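Local coordinates for protein phenolic acid decarboxylase (Sedimentibacter hydroxybenzoicus, PDB 7AE5) that catalyses the reversible, non-oxidative decarboxylation of 4-hydroxybenzoate and 3,4-dihydroxybenzoate under anaerobic conditions, with prenylated FMN and manganese as cofactors, at residues I386-F391 / I440-P445. Numbering follows the deposited sequence.
With RB (rubidium ion), chain Q.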
# COMPACT_ATOMS: atom_id res chain seq x y z
N ILE C 386 -18.54 -5.48 5.60
CA ILE C 386 -18.04 -6.74 6.16
C ILE C 386 -18.90 -7.87 5.62
O ILE C 386 -20.14 -7.80 5.69
CB ILE C 386 -18.07 -6.71 7.70
CG1 ILE C 386 -17.32 -5.49 8.23
CG2 ILE C 386 -17.48 -8.00 8.26
CD1 ILE C 386 -17.62 -5.18 9.68
N VAL C 387 -18.26 -8.90 5.09
CA VAL C 387 -18.94 -10.08 4.56
C VAL C 387 -18.61 -11.27 5.45
O VAL C 387 -17.44 -11.55 5.71
CB VAL C 387 -18.55 -10.35 3.10
CG1 VAL C 387 -19.44 -11.44 2.52
CG2 VAL C 387 -18.66 -9.08 2.27
N VAL C 388 -19.65 -11.96 5.91
CA VAL C 388 -19.51 -13.12 6.78
C VAL C 388 -20.20 -14.31 6.13
O VAL C 388 -20.93 -14.18 5.15
CB VAL C 388 -20.07 -12.85 8.19
CG1 VAL C 388 -19.36 -11.67 8.84
CG2 VAL C 388 -21.57 -12.61 8.12
N ASP C 389 -19.95 -15.49 6.70
CA ASP C 389 -20.48 -16.72 6.13
C ASP C 389 -21.98 -16.84 6.39
O ASP C 389 -22.59 -16.05 7.12
CB ASP C 389 -19.75 -17.94 6.69
CG ASP C 389 -18.32 -18.04 6.20
OD1 ASP C 389 -18.11 -18.00 4.97
OD2 ASP C 389 -17.41 -18.17 7.05
N GLU C 390 -22.57 -17.87 5.78
CA GLU C 390 -24.02 -18.02 5.79
C GLU C 390 -24.56 -18.32 7.18
O GLU C 390 -25.69 -17.94 7.50
CB GLU C 390 -24.44 -19.12 4.81
CG GLU C 390 -23.99 -20.52 5.20
CD GLU C 390 -22.62 -20.88 4.66
OE1 GLU C 390 -21.89 -19.97 4.21
OE2 GLU C 390 -22.26 -22.08 4.69
N PHE C 391 -23.78 -18.99 8.03
CA PHE C 391 -24.24 -19.37 9.35
C PHE C 391 -24.04 -18.28 10.40
O PHE C 391 -24.51 -18.43 11.53
CB PHE C 391 -23.52 -20.65 9.82
CG PHE C 391 -22.02 -20.55 9.77
CD1 PHE C 391 -21.33 -20.87 8.62
CD2 PHE C 391 -21.31 -20.14 10.88
CE1 PHE C 391 -19.95 -20.79 8.57
CE2 PHE C 391 -19.93 -20.05 10.84
CZ PHE C 391 -19.25 -20.37 9.68
N ILE C 440 -14.08 -5.86 3.91
CA ILE C 440 -13.49 -6.83 4.82
C ILE C 440 -14.12 -8.19 4.52
O ILE C 440 -15.34 -8.36 4.69
CB ILE C 440 -13.69 -6.44 6.29
CG1 ILE C 440 -13.08 -5.07 6.56
CG2 ILE C 440 -13.07 -7.48 7.21
CD1 ILE C 440 -13.32 -4.57 7.97
N ASP C 441 -13.30 -9.15 4.10
CA ASP C 441 -13.77 -10.48 3.75
C ASP C 441 -13.56 -11.41 4.95
O ASP C 441 -12.59 -12.17 5.03
CB ASP C 441 -13.07 -10.99 2.49
CG ASP C 441 -13.40 -12.44 2.18
OD1 ASP C 441 -14.46 -12.92 2.62
OD2 ASP C 441 -12.60 -13.10 1.48
N ALA C 442 -14.52 -11.36 5.88
CA ALA C 442 -14.54 -12.21 7.06
C ALA C 442 -15.12 -13.59 6.79
O ALA C 442 -15.71 -14.20 7.69
CB ALA C 442 -15.31 -11.52 8.20
N THR C 443 -14.98 -14.10 5.57
CA THR C 443 -15.49 -15.42 5.24
C THR C 443 -14.37 -16.45 5.19
O THR C 443 -13.18 -16.13 5.03
CB THR C 443 -16.24 -15.41 3.91
OG1 THR C 443 -15.32 -15.21 2.83
CG2 THR C 443 -17.30 -14.31 3.90
N THR C 444 -14.79 -17.71 5.34
CA THR C 444 -13.91 -18.87 5.26
C THR C 444 -13.54 -19.14 3.81
O THR C 444 -14.42 -19.16 2.94
CB THR C 444 -14.62 -20.10 5.84
OG1 THR C 444 -15.08 -19.82 7.17
CG2 THR C 444 -13.69 -21.30 5.87
N PRO C 445 -12.26 -19.34 3.50
CA PRO C 445 -11.87 -19.61 2.12
C PRO C 445 -12.52 -20.88 1.58
O PRO C 445 -12.63 -21.89 2.28
CB PRO C 445 -10.34 -19.77 2.20
CG PRO C 445 -9.95 -19.04 3.45
CD PRO C 445 -11.09 -19.22 4.40
RB RB Q . -11.50 -14.35 4.77
O HOH W 1 -17.88 -15.81 8.62
O HOH W 2 -17.13 -19.98 3.09
O HOH W 3 -11.58 -15.21 2.48
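Asp-389 reaches across to Thr-444, following the parallel pairing of Ile-386 with Ile-440 and Val-387 with Asp-441. Its CB leaves the backbone with CG anti to the carbonyl carbon (chi1 -70°), which carries the carboxylate over to residues 443-444. OD1 rests 3.4 Å from Thr-443 CB, takes a weak bond from Thr-444 N and accepts from a water that also donates to Thr-444 O. OD2 receives Thr-444 N at 3.2 Å through its syn lone pair. Thr-444 OG1 donates to the same OD2 at 2.9 Å, on the syn side but 30° out of the carboxylate plane. A second water, donating to OD2 and to Ala-442 O while accepting from Asp-389 N, bridges the two segments. With an alanine at Asp-389, Thr-444 N and OG1 would probably lose their shared acceptor, leaving less to hold residue 444 against 389. Earlier in the two segments, Val-387 N donates to Ile-440 O at 3.0 Å, nearly straight (164°), and Ile-386 CG1 lies alongside Ile-440 CD1, 4.1 Å away. Ala-442 CB packs against Ile-386 CG2 and Val-388 CG1, while Val-387 CG1 meets Thr-443 CG2 at 3.8 Å. Asp-441 OD1 closes an Asx turn by accepting from Thr-443 N, and the carbonyls of Asp-441 and Thr-443 bind a rubidium ion together with Arg-407 O and Asp-413 OD1. Strands 384-388 and 434-441 are neighbours in the mixed sheet of the C-terminal domain; Leu-404 of helix 397-407 covers Ile-386, Ile-440 and Ala-442, whereas Ala-365 of helix 364-372 packs on Val-387, Asp-441 and Thr-443.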